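Local atomic coordinates of diphosphomevalonate decarboxylase, putative (Trypanosoma brucei, PDB entry 2HKE), a protein that probably catalyses the ATP-dependent decarboxylation of (R)-5-diphosphomevalonate to isopentenyl diphosphate, a precursor for isoprenoid and sterol synthesis. Residues V189-Q194 against P355-L360; I12-I17 against T291-A296; P181-M186 against S362-G367; T286-T291 against C298-L303. The protein carries 1 engineered substitution. One frame throughout, in Å; residues are numbered along the deposited sequence. Where two conformers were deposited one is given.

Contact 1: residues V189-Q194 against P355-L360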
loop_
_atom_site.group_PDB
_atom_site.type_symbol
_atom_site.label_atom_id
_atom_site.label_comp_id
_atom_site.label_asym_id
_atom_site.label_seq_id
_atom_site.Cartn_x
_atom_site.Cartn_y
_atom_site.Cartn_z
ATOM N N VAL A 189 -1.447 3.748 13.265
ATOM C CA VAL A 189 -0.031 3.927 13.224
ATOM C C VAL A 189 0.611 3.715 14.581
ATOM O O VAL A 189 0.225 4.342 15.560
ATOM C CB VAL A 189 0.331 5.285 12.580
ATOM C CG1 VAL A 189 1.805 5.470 12.485
ATOM C CG2 VAL A 189 -0.346 5.345 11.210
ATOM N N LEU A 190 1.596 2.815 14.595
ATOM C CA LEU A 190 2.333 2.426 15.776
ATOM C C LEU A 190 3.823 2.734 15.631
ATOM O O LEU A 190 4.349 2.823 14.517
ATOM C CB LEU A 190 2.098 0.948 16.086
ATOM C CG LEU A 190 0.641 0.528 16.300
ATOM C CD1 LEU A 190 0.435 -0.991 16.209
ATOM C CD2 LEU A 190 0.140 1.110 17.625
ATOM N N LYS A 191 4.524 2.856 16.760
ATOM C CA LYS A 191 5.958 3.099 16.694
ATOM C C LYS A 191 6.602 1.860 16.114
ATOM O O LYS A 191 6.191 0.748 16.402
ATOM C CB LYS A 191 6.526 3.503 18.046
ATOM C CG LYS A 191 6.170 4.925 18.439
ATOM C CD LYS A 191 6.714 5.325 19.823
ATOM C CE LYS A 191 5.871 6.446 20.495
ATOM N NZ LYS A 191 6.266 6.617 21.953
ATOM N N GLY A 192 7.622 2.037 15.288
ATOM C CA GLY A 192 8.261 0.931 14.641
ATOM C C GLY A 192 9.156 0.137 15.572
ATOM O O GLY A 192 9.523 0.583 16.677
ATOM N N ALA A 193 9.470 -1.061 15.121
ATOM C CA ALA A 193 10.357 -1.950 15.811
ATOM C C ALA A 193 11.767 -1.440 15.597
ATOM O O ALA A 193 12.018 -0.563 14.775
ATOM C CB ALA A 193 10.245 -3.344 15.230
ATOM N N GLN A 194 12.700 -2.032 16.315
ATOM C CA GLN A 194 14.093 -1.844 15.986
ATOM C C GLN A 194 14.238 -2.030 14.483
ATOM O O GLN A 194 13.606 -2.924 13.907
ATOM C CB GLN A 194 14.930 -2.892 16.702
ATOM C CG GLN A 194 16.409 -2.626 16.618
ATOM C CD GLN A 194 17.145 -3.084 17.857
ATOM O OE1 GLN A 194 16.726 -4.043 18.527
ATOM N NE2 GLN A 194 18.249 -2.388 18.190
ATOM N N PRO A 355 -1.429 6.036 23.237
ATOM C CA PRO A 355 -2.080 6.454 22.001
ATOM C C PRO A 355 -1.443 5.798 20.776
ATOM O O PRO A 355 -0.250 5.451 20.777
ATOM C CB PRO A 355 -1.795 7.959 21.947
ATOM C CG PRO A 355 -0.560 8.131 22.746
ATOM C CD PRO A 355 -0.568 7.084 23.805
ATOM N N PHE A 356 -2.232 5.628 19.717
ATOM C CA PHE A 356 -1.636 5.473 18.384
ATOM C C PHE A 356 -0.875 6.741 18.035
ATOM O O PHE A 356 -1.174 7.847 18.553
ATOM C CB PHE A 356 -2.706 5.235 17.311
ATOM C CG PHE A 356 -3.600 4.051 17.571
ATOM C CD1 PHE A 356 -3.078 2.818 17.966
ATOM C CD2 PHE A 356 -4.972 4.148 17.331
ATOM C CE1 PHE A 356 -3.901 1.728 18.188
ATOM C CE2 PHE A 356 -5.818 3.014 17.586
ATOM C CZ PHE A 356 -5.256 1.825 17.973
ATOM N N GLU A 357 0.069 6.618 17.114
ATOM C CA GLU A 357 0.736 7.796 16.587
ATOM C C GLU A 357 -0.296 8.600 15.788
ATOM O O GLU A 357 -0.279 9.816 15.781
ATOM C CB GLU A 357 1.911 7.408 15.728
ATOM C CG GLU A 357 2.956 6.603 16.420
ATOM C CD GLU A 357 3.482 7.337 17.658
ATOM O OE1 GLU A 357 4.191 8.359 17.467
ATOM O OE2 GLU A 357 3.131 6.917 18.787
ATOM N N MET A 358 -1.204 7.895 15.119
ATOM C CA MET A 358 -2.301 8.518 14.415
ATOM C C MET A 358 -3.236 7.416 14.010
ATOM O O MET A 358 -2.864 6.250 14.026
ATOM C CB MET A 358 -1.835 9.264 13.161
ATOM C CG MET A 358 -1.829 8.466 11.898
ATOM S SD MET A 358 -1.438 9.532 10.485
ATOM C CE MET A 358 0.184 9.772 11.052
ATOM N N LEU A 359 -4.445 7.798 13.667
ATOM C CA LEU A 359 -5.449 6.867 13.148
ATOM C C LEU A 359 -6.048 7.425 11.878
ATOM O O LEU A 359 -6.720 8.460 11.919
ATOM C CB LEU A 359 -6.565 6.645 14.160
ATOM C CG LEU A 359 -7.667 5.674 13.749
ATOM C CD1 LEU A 359 -7.100 4.267 13.560
ATOM C CD2 LEU A 359 -8.784 5.655 14.780
ATOM N N LEU A 360 -5.783 6.734 10.769
ATOM C CA LEU A 360 -6.192 7.162 9.433
ATOM C C LEU A 360 -7.455 6.423 9.099
ATOM O O LEU A 360 -7.557 5.281 9.465
ATOM C CB LEU A 360 -5.123 6.754 8.426
ATOM C CG LEU A 360 -5.314 7.046 6.954
ATOM C CD1 LEU A 360 -5.607 8.572 6.678
ATOM C CD2 LEU A 360 -4.100 6.563 6.202
#
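Val189 O accepts the amide hydrogen of Glu357 N over 2.8 Å, with the donor tilted 26° from the carbonyl plane. Val189 also gives its own amide away, Val189 N lying 3.0 Å from Met358 O. Two backbone bonds thus fix this one residue, and its methyl branches divide the side chains opposite between them. CG2 of Val189 rests 3.5 Å from Met358 CG, while CG1, set opposite the backbone N (chi1 -178°), turns to Glu357 CB at 3.8 Å. Leu190 and Phe356 lie side by side and point the same way, which puts Leu190 CD2 at the ring edge, 3.7 Å from Phe356 CD1. Lys191 and Glu357 cross at about a right angle: Glu357 OE2 meets the aliphatic Lys191 CE at 3.3 Å, and Lys191 NZ stays 4.5 Å from OE2, beyond a salt bridge. The example shows two chain segments joined by a pair of backbone bonds. Strand 183-189 and strand 358-363 are neighbours in one sheet, and strand 325-327 flanks the latter on its other side, Phe326 touching Met358. Helix 307-317 packs on Phe356 and Leu359 through Met315 and Val311.

Contact 2: residues I12-I17 against T291-A296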
loop_
_atom_site.group_PDB
_atom_site.type_symbol
_atom_site.label_atom_id
_atom_site.label_comp_id
_atom_site.label_asym_id
_atom_site.label_seq_id
_atom_site.Cartn_x
_atom_site.Cartn_y
_atom_site.Cartn_z
ATOM N N ILE A 12 -1.690 5.537 -1.635
ATOM C CA ILE A 12 -1.131 4.221 -1.270
ATOM C C ILE A 12 -2.171 3.128 -1.466
ATOM O O ILE A 12 -3.334 3.389 -1.700
ATOM C CB ILE A 12 -0.578 4.211 0.185
ATOM C CG1 ILE A 12 -1.648 4.567 1.202
ATOM C CG2 ILE A 12 0.621 5.169 0.301
ATOM C CD1 ILE A 12 -1.185 4.368 2.625
ATOM N N ASN A 13 -1.760 1.869 -1.290
ATOM C CA ASN A 13 -2.684 0.772 -1.283
ATOM C C ASN A 13 -2.240 -0.191 -0.198
ATOM O O ASN A 13 -1.084 -0.100 0.320
ATOM C CB ASN A 13 -2.723 0.070 -2.664
ATOM C CG ASN A 13 -1.440 -0.639 -3.017
ATOM O OD1 ASN A 13 -1.205 -1.738 -2.556
ATOM N ND2 ASN A 13 -0.602 -0.019 -3.842
ATOM N N ILE A 14 -3.153 -1.054 0.203
ATOM C CA ILE A 14 -2.845 -2.069 1.214
ATOM C C ILE A 14 -3.137 -3.449 0.674
ATOM O O ILE A 14 -4.275 -3.764 0.376
ATOM C CB ILE A 14 -3.544 -1.810 2.585
ATOM C CG1 ILE A 14 -3.157 -2.894 3.621
ATOM C CG2 ILE A 14 -5.090 -1.730 2.436
ATOM C CD1 ILE A 14 -1.633 -2.850 3.965
ATOM N N ALA A 15 -2.091 -4.287 0.584
ATOM C CA ALA A 15 -2.263 -5.665 0.160
ATOM C C ALA A 15 -2.915 -6.486 1.262
ATOM O O ALA A 15 -2.425 -6.473 2.399
ATOM C CB ALA A 15 -0.955 -6.321 -0.173
ATOM N N PHE A 16 -3.993 -7.188 0.932
ATOM C CA PHE A 16 -4.530 -8.207 1.869
ATOM C C PHE A 16 -4.060 -9.618 1.512
ATOM O O PHE A 16 -4.081 -10.488 2.388
ATOM C CB PHE A 16 -6.033 -8.100 2.011
ATOM C CG PHE A 16 -6.750 -8.104 0.719
ATOM C CD1 PHE A 16 -7.126 -9.291 0.169
ATOM C CD2 PHE A 16 -7.043 -6.931 0.041
ATOM C CE1 PHE A 16 -7.761 -9.357 -1.046
ATOM C CE2 PHE A 16 -7.686 -7.003 -1.213
ATOM C CZ PHE A 16 -8.056 -8.213 -1.720
ATOM N N ILE A 17 -3.698 -9.850 0.234
ATOM C CA ILE A 17 -2.971 -11.013 -0.204
ATOM C C ILE A 17 -1.592 -10.507 -0.567
ATOM O O ILE A 17 -1.407 -9.651 -1.446
ATOM C CB ILE A 17 -3.667 -11.834 -1.313
ATOM C CG1 ILE A 17 -4.955 -12.459 -0.717
ATOM C CG2 ILE A 17 -2.666 -12.935 -1.852
ATOM C CD1 ILE A 17 -5.855 -13.028 -1.777
ATOM N N THR A 291 -4.491 -6.193 9.179
ATOM C CA THR A 291 -3.385 -6.653 8.385
ATOM C C THR A 291 -2.175 -5.780 8.666
ATOM O O THR A 291 -2.322 -4.591 8.877
ATOM C CB THR A 291 -3.710 -6.760 6.897
ATOM O OG1 THR A 291 -2.669 -7.495 6.262
ATOM C CG2 THR A 291 -3.812 -5.397 6.219
ATOM N N PHE A 292 -1.005 -6.408 8.714
ATOM C CA PHE A 292 0.275 -5.751 8.793
ATOM C C PHE A 292 1.033 -6.015 7.505
ATOM O O PHE A 292 0.946 -7.112 6.964
ATOM C CB PHE A 292 1.099 -6.298 9.996
ATOM C CG PHE A 292 0.438 -6.037 11.328
ATOM C CD1 PHE A 292 -0.606 -6.831 11.737
ATOM C CD2 PHE A 292 0.824 -4.968 12.140
ATOM C CE1 PHE A 292 -1.246 -6.624 12.932
ATOM C CE2 PHE A 292 0.176 -4.736 13.319
ATOM C CZ PHE A 292 -0.866 -5.543 13.717
ATOM N N ASP A 293 1.795 -5.025 7.051
ATOM C CA ASP A 293 2.574 -5.135 5.799
ATOM C C ASP A 293 4.069 -4.787 6.000
ATOM O O ASP A 293 4.564 -3.766 5.552
ATOM C CB ASP A 293 1.930 -4.217 4.746
ATOM C CG ASP A 293 1.974 -4.795 3.299
ATOM O OD1 ASP A 293 1.651 -5.983 3.072
ATOM O OD2 ASP A 293 2.391 -4.041 2.377
ATOM N N ALA A 294 4.835 -5.631 6.647
ATOM C CA ALA A 294 6.305 -5.344 6.732
ATOM C C ALA A 294 6.601 -4.098 7.557
ATOM O O ALA A 294 7.493 -3.286 7.266
ATOM C CB ALA A 294 7.013 -5.260 5.332
ATOM N N GLY A 295 5.822 -3.949 8.613
ATOM C CA GLY A 295 5.943 -2.809 9.497
ATOM C C GLY A 295 5.089 -3.088 10.702
ATOM O O GLY A 295 4.446 -4.138 10.775
ATOM N N ALA A 296 5.078 -2.147 11.640
ATOM C CA ALA A 296 4.361 -2.311 12.878
ATOM C C ALA A 296 2.922 -1.796 12.775
ATOM O O ALA A 296 2.117 -2.122 13.620
ATOM C CB ALA A 296 5.075 -1.555 14.021
HETATM O O HOH W 1 -3.621 -9.430 4.849
#
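Ile14 and Thr291 reach toward each other tip to tip, with Ile14 CG1 3.7 Å from Thr291 CG2. The torsions on both sides account for this meeting. Ile14 CG1 stands opposite its backbone nitrogen (chi1 -179°), and in Thr291 the hydroxyl takes the equivalent place (chi1 -167°), leaving the methyl between N and the carbonyl carbon and turned to the isoleucine. The two branches of the threonine thus meet different surroundings: its methyl packs, while OG1 donates to a water at 2.6 Å that in turn donates to Phe16 O at 2.7 Å.

Ile14 and Asp293 meet differently, sliding past each other in opposite directions. Ile14 CD1 comes 3.9 Å from Asp293 CB and 4.0 Å from Thr291 CG2, and so touches both. Beyond it the carboxylate extends to Ala15, where Asp293 OD1 approaches the CB methyl to 4.2 Å. Oxygens of Ala15, Thr291 and Asp293 gather here round the ammonium of Lys18, which forms a salt bridge with Asp293 OD1 and hydrogen bonds with Ala15 O, Thr291 OG1 and Phe292 O.

The principle illustrated is a two-domain junction built from apolar tips next to a shared cation. Strand 5-15 of the N-terminal domain meets the C-terminal domain at the turn between strands 288-291 and 298-303. Ile14 also packs on Phe299 and Phe301 of strand 298-303, the Phe16 ring meets Phe240 of helix 237-256 edge-to-face, and Ser248 of that helix touches Thr291.

Contact 3: residues P181-M186 against S362-G367. With SO4 (sulfate ion), chain E.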
loop_
_atom_site.group_PDB
_atom_site.type_symbol
_atom_site.label_atom_id
_atom_site.label_comp_id
_atom_site.label_asym_id
_atom_site.label_seq_id
_atom_site.Cartn_x
_atom_site.Cartn_y
_atom_site.Cartn_z
ATOM N N PRO A 181 -19.131 -0.046 -1.361
ATOM C CA PRO A 181 -18.885 1.226 -0.682
ATOM C C PRO A 181 -18.915 1.131 0.842
ATOM O O PRO A 181 -18.429 2.023 1.515
ATOM C CB PRO A 181 -20.060 2.121 -1.147
ATOM C CG PRO A 181 -21.060 1.236 -1.755
ATOM C CD PRO A 181 -20.355 -0.027 -2.183
ATOM N N GLU A 182 -19.509 0.064 1.380
ATOM C CA GLU A 182 -19.543 -0.127 2.821
ATOM C C GLU A 182 -18.181 -0.408 3.448
ATOM O O GLU A 182 -17.944 -0.077 4.606
ATOM C CB GLU A 182 -20.474 -1.236 3.197
ATOM C CG GLU A 182 -21.884 -0.961 2.825
ATOM C CD GLU A 182 -22.277 -1.407 1.393
ATOM O OE1 GLU A 182 -21.440 -1.775 0.508
ATOM O OE2 GLU A 182 -23.505 -1.378 1.158
ATOM N N ILE A 183 -17.299 -1.023 2.698
ATOM C CA ILE A 183 -16.004 -1.440 3.290
ATOM C C ILE A 183 -15.112 -0.218 3.479
ATOM O O ILE A 183 -15.005 0.721 2.629
ATOM C CB ILE A 183 -15.419 -2.695 2.531
ATOM C CG1 ILE A 183 -14.367 -3.440 3.411
ATOM C CG2 ILE A 183 -14.971 -2.289 1.203
ATOM C CD1 ILE A 183 -14.058 -4.806 2.936
ATOM N N GLN A 184 -14.491 -0.166 4.657
ATOM C CA GLN A 184 -13.675 0.970 5.039
ATOM C C GLN A 184 -12.331 0.471 5.470
ATOM O O GLN A 184 -12.228 -0.667 5.923
ATOM C CB GLN A 184 -14.285 1.695 6.243
ATOM C CG GLN A 184 -15.685 2.279 6.030
ATOM C CD GLN A 184 -15.763 3.312 4.925
ATOM O OE1 GLN A 184 -15.110 4.332 4.981
ATOM N NE2 GLN A 184 -16.636 3.079 3.935
ATOM N N VAL A 185 -11.319 1.320 5.337
ATOM C CA VAL A 185 -9.955 0.959 5.733
ATOM C C VAL A 185 -9.470 1.936 6.794
ATOM O O VAL A 185 -9.689 3.161 6.672
ATOM C CB VAL A 185 -8.990 1.063 4.549
ATOM C CG1 VAL A 185 -7.552 0.659 4.974
ATOM C CG2 VAL A 185 -9.486 0.207 3.384
ATOM N N MET A 186 -8.800 1.425 7.819
ATOM C CA MET A 186 -8.112 2.319 8.748
ATOM C C MET A 186 -6.683 1.913 8.872
ATOM O O MET A 186 -6.305 0.822 8.481
ATOM C CB MET A 186 -8.824 2.368 10.087
ATOM C CG MET A 186 -10.261 2.903 10.059
ATOM S SD MET A 186 -10.987 3.030 11.707
ATOM C CE MET A 186 -11.345 1.329 12.170
ATOM N N SER A 362 -10.005 5.733 5.615
ATOM C CA SER A 362 -10.244 5.934 4.190
ATOM C C SER A 362 -11.339 5.018 3.692
ATOM O O SER A 362 -11.482 3.891 4.154
ATOM C CB SER A 362 -8.936 5.691 3.409
ATOM O OG SER A 362 -9.116 5.602 2.008
ATOM N N PRO A 363 -12.164 5.497 2.739
ATOM C CA PRO A 363 -12.982 4.584 1.938
ATOM C C PRO A 363 -12.088 3.911 0.892
ATOM O O PRO A 363 -10.883 4.189 0.829
ATOM C CB PRO A 363 -13.960 5.546 1.258
ATOM C CG PRO A 363 -13.130 6.677 0.956
ATOM C CD PRO A 363 -12.270 6.877 2.225
ATOM N N VAL A 364 -12.643 3.022 0.072
ATOM C CA VAL A 364 -11.929 2.464 -1.063
ATOM C C VAL A 364 -11.711 3.606 -2.042
ATOM O O VAL A 364 -12.656 4.341 -2.318
ATOM C CB VAL A 364 -12.710 1.318 -1.692
ATOM C CG1 VAL A 364 -12.015 0.820 -2.894
ATOM C CG2 VAL A 364 -12.908 0.155 -0.640
ATOM N N GLY A 365 -10.483 3.803 -2.477
ATOM C CA GLY A 365 -10.115 4.981 -3.279
ATOM C C GLY A 365 -10.284 4.814 -4.784
ATOM O O GLY A 365 -10.434 3.707 -5.277
ATOM N N CYS A 366 -10.241 5.937 -5.521
ATOM C CA CYS A 366 -10.450 5.976 -6.975
ATOM C C CYS A 366 -9.186 5.838 -7.808
ATOM O O CYS A 366 -9.276 5.668 -9.018
ATOM C CB CYS A 366 -11.109 7.301 -7.378
ATOM S SG CYS A 366 -12.674 7.604 -6.554
ATOM N N GLY A 367 -8.013 5.972 -7.195
ATOM C CA GLY A 367 -6.741 5.817 -7.929
ATOM C C GLY A 367 -6.057 7.129 -8.323
ATOM O O GLY A 367 -6.141 8.133 -7.622
HETATM S S SO4 E . -9.997 9.569 -3.766
HETATM O O1 SO4 E . -8.544 9.558 -3.946
HETATM O O2 SO4 E . -10.278 10.336 -2.546
HETATM O O3 SO4 E . -10.562 10.324 -4.899
HETATM O O4 SO4 E . -10.693 8.289 -3.563
HETATM O O HOH W 2 -15.330 2.295 0.398
#
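Gln184 lies across from Ser362 and Pro363, and its side chain can be followed outward atom by atom. CB is 4.1 Å from Ser362 O. With chi1 at -61° and a second bend at chi2 (-60°), the chain folds over, bringing its amide back toward Pro363. At the amide, OE1 comes 3.7 Å from Pro363 CA and takes a weak hydrogen bond from Gln361 NE2, while NE2 makes a weak bond to Glu182 O at 3.5 Å. The amide is thus held by one weak bond within its own segment and one weak bond from the strand opposite.

Firmer bonds join the backbones: Val185 N to Ser362 O and Ser362 N to Val185 O, both 2.8 Å and nearly straight. Ile183 CG2 touches Val364 CG2 beyond this pair, and Val364 N gives its hydrogen to a water 2.8 Å away that probably donates to Ile183 O. The Ser362 hydroxyl is settled twice over. OG donates to a lone pair of Pro363 O, in the carbonyl plane, at 2.6 Å, and accepts from Ser42 N.

Farther along, Cys366 N binds O4 of a sulfate at 3.1 Å. Ser42 OG and Ala43 N share this anion, which probably came from the crystallisation liquor. Taken together, this is an antiparallel beta pair: Val185 and Ser362 form a hydrogen-bonded rung between neighbouring strands of the C-terminal-domain sheet.

Contact 4: residues T286-T291 against C298-L303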
loop_
_atom_site.group_PDB
_atom_site.type_symbol
_atom_site.label_atom_id
_atom_site.label_comp_id
_atom_site.label_asym_id
_atom_site.label_seq_id
_atom_site.Cartn_x
_atom_site.Cartn_y
_atom_site.Cartn_z
ATOM N N THR A 286 -16.961 -11.999 12.905
ATOM C CA THR A 286 -15.785 -11.296 12.383
ATOM C C THR A 286 -16.244 -9.921 11.870
ATOM O O THR A 286 -16.654 -9.768 10.723
ATOM C CB THR A 286 -15.101 -12.099 11.338
ATOM O OG1 THR A 286 -14.767 -13.411 11.877
ATOM C CG2 THR A 286 -13.780 -11.358 10.888
ATOM N N ALA A 287 -16.228 -8.957 12.788
ATOM C CA ALA A 287 -16.616 -7.593 12.492
ATOM C C ALA A 287 -15.450 -6.723 12.018
ATOM O O ALA A 287 -15.640 -5.643 11.418
ATOM C CB ALA A 287 -17.295 -6.989 13.732
ATOM N N LEU A 288 -14.232 -7.149 12.328
ATOM C CA LEU A 288 -13.049 -6.268 12.226
ATOM C C LEU A 288 -11.895 -7.153 11.795
ATOM O O LEU A 288 -11.750 -8.245 12.316
ATOM C CB LEU A 288 -12.758 -5.569 13.576
ATOM C CG LEU A 288 -11.621 -4.560 13.657
ATOM C CD1 LEU A 288 -11.840 -3.348 12.642
ATOM C CD2 LEU A 288 -11.436 -4.031 15.097
ATOM N N ALA A 289 -11.108 -6.700 10.812
ATOM C CA ALA A 289 -9.933 -7.414 10.356
ATOM C C ALA A 289 -8.718 -6.549 10.473
ATOM O O ALA A 289 -8.800 -5.320 10.304
ATOM C CB ALA A 289 -10.078 -7.852 8.866
ATOM N N TYR A 290 -7.581 -7.178 10.800
ATOM C CA TYR A 290 -6.257 -6.519 10.808
ATOM C C TYR A 290 -5.437 -7.025 9.610
ATOM O O TYR A 290 -5.638 -8.141 9.121
ATOM C CB TYR A 290 -5.500 -6.775 12.114
ATOM C CG TYR A 290 -5.237 -8.224 12.397
ATOM C CD1 TYR A 290 -4.217 -8.924 11.709
ATOM C CD2 TYR A 290 -6.042 -8.932 13.311
ATOM C CE1 TYR A 290 -4.036 -10.308 11.949
ATOM C CE2 TYR A 290 -5.839 -10.278 13.565
ATOM C CZ TYR A 290 -4.823 -10.953 12.896
ATOM O OH TYR A 290 -4.677 -12.307 13.164
ATOM N N THR A 291 -4.491 -6.193 9.179
ATOM C CA THR A 291 -3.385 -6.653 8.385
ATOM C C THR A 291 -2.175 -5.780 8.666
ATOM O O THR A 291 -2.322 -4.591 8.877
ATOM C CB THR A 291 -3.710 -6.760 6.897
ATOM O OG1 THR A 291 -2.669 -7.495 6.262
ATOM C CG2 THR A 291 -3.812 -5.397 6.219
ATOM N N CYS A 298 -0.911 -1.189 12.047
ATOM C CA CYS A 298 -2.012 -2.086 11.900
ATOM C C CYS A 298 -3.080 -1.472 10.987
ATOM O O CYS A 298 -3.808 -0.502 11.353
ATOM C CB CYS A 298 -2.604 -2.380 13.246
ATOM S SG CYS A 298 -3.885 -3.659 13.235
ATOM N N PHE A 299 -3.210 -2.066 9.816
ATOM C CA PHE A 299 -4.302 -1.702 8.917
ATOM C C PHE A 299 -5.507 -2.464 9.400
ATOM O O PHE A 299 -5.366 -3.550 10.006
ATOM C CB PHE A 299 -3.934 -2.050 7.501
ATOM C CG PHE A 299 -3.062 -1.020 6.858
ATOM C CD1 PHE A 299 -1.691 -1.036 7.054
ATOM C CD2 PHE A 299 -3.638 0.009 6.116
ATOM C CE1 PHE A 299 -0.889 -0.028 6.462
ATOM C CE2 PHE A 299 -2.864 1.004 5.502
ATOM C CZ PHE A 299 -1.479 0.960 5.676
ATOM N N LEU A 300 -6.687 -1.880 9.239
ATOM C CA LEU A 300 -7.908 -2.513 9.708
ATOM C C LEU A 300 -8.913 -2.393 8.611
ATOM O O LEU A 300 -8.956 -1.348 7.946
ATOM C CB LEU A 300 -8.452 -1.778 10.931
ATOM C CG LEU A 300 -7.563 -1.846 12.147
ATOM C CD1 LEU A 300 -7.905 -0.696 13.090
ATOM C CD2 LEU A 300 -7.690 -3.238 12.857
ATOM N N PHE A 301 -9.714 -3.419 8.441
ATOM C CA PHE A 301 -10.847 -3.354 7.532
ATOM C C PHE A 301 -12.103 -3.550 8.356
ATOM O O PHE A 301 -12.148 -4.416 9.252
ATOM C CB PHE A 301 -10.775 -4.458 6.505
ATOM C CG PHE A 301 -9.510 -4.471 5.715
ATOM C CD1 PHE A 301 -9.164 -3.394 4.907
ATOM C CD2 PHE A 301 -8.659 -5.545 5.778
ATOM C CE1 PHE A 301 -7.980 -3.403 4.168
ATOM C CE2 PHE A 301 -7.455 -5.548 5.031
ATOM C CZ PHE A 301 -7.140 -4.469 4.218
ATOM N N VAL A 302 -13.142 -2.796 8.025
ATOM C CA VAL A 302 -14.373 -2.832 8.790
ATOM C C VAL A 302 -15.466 -2.263 7.908
ATOM O O VAL A 302 -15.180 -1.434 7.052
ATOM C CB VAL A 302 -14.221 -1.972 10.083
ATOM C CG1 VAL A 302 -13.968 -0.498 9.749
ATOM C CG2 VAL A 302 -15.442 -2.134 11.019
ATOM N N LEU A 303 -16.694 -2.739 8.043
ATOM C CA LEU A 303 -17.807 -2.081 7.326
ATOM C C LEU A 303 -18.170 -0.781 8.002
ATOM O O LEU A 303 -18.071 -0.667 9.215
ATOM C CB LEU A 303 -19.012 -2.990 7.284
ATOM C CG LEU A 303 -18.799 -4.294 6.501
ATOM C CD1 LEU A 303 -20.126 -5.128 6.353
ATOM C CD2 LEU A 303 -18.122 -4.086 5.124
HETATM O O HOH W 3 -17.589 -4.963 9.724
#
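Ala289 and Phe301 form a hydrogen-bonded pair in an antiparallel beta hairpin, strands 288-291 and 298-303, whose first strand lies at the border of the C-terminal-domain sheet. The strand directions make an angle of 155°.

Backbone bonds come first. Ala289 N reaches Phe301 O at 3.0 Å and Phe301 N returns to Ala289 O at 2.8 Å; Thr291 and Phe299 exchange a second such pair. Between these rungs lie Tyr290 and Leu300, a non-hydrogen-bonded pair, and here CA-H...O contacts add to the ladder: Leu300 CA is 3.0 Å from Ala289 O, and Tyr290 CA makes a similar contact with Phe299 O.

Side chains sort onto two faces. On one, Leu288 CD1 packs 3.8 Å from Val302 CB, and Tyr290 CB touches Cys298 SG at 3.7 Å. A chi1 of 60° carries the tyrosine ring away from the partner strand, to helices 237-256 and 267-283, where its hydroxyl bonds to Asp249. On the other face, Ala289 CB sits at the edge of the Phe301 ring, 4.1 Å from CD2, and Thr291 CG2 packs against Phe299 CB.

Next to the direct bonds a water links the two segments: it donates to Ala287 O at 2.7 Å and accepts from Leu303 N at 2.9 Å.

How the contacts relate
Contacts 1, 3 and 4 belong to one sheet of the C-terminal domain. Strand 183-189 takes part in contact 3 and, through Val189, in contact 1, their centres about 20 Å apart; its other side bonds to the hairpin of contact 4, Met186 N lying 2.8 Å from Leu300 O. Contact 2 brings the N-terminal domain onto this sheet. It shares Thr291 with contact 4, centres about 12 Å apart, and Ile14 CD1 reaches Phe299 CD1 at 3.6 Å. Contact 1 touches the same hairpin turn, Leu190 CD1 being 3.3 Å from Ala296 O. The sulfate is bound at contact 3, by Cys366 N.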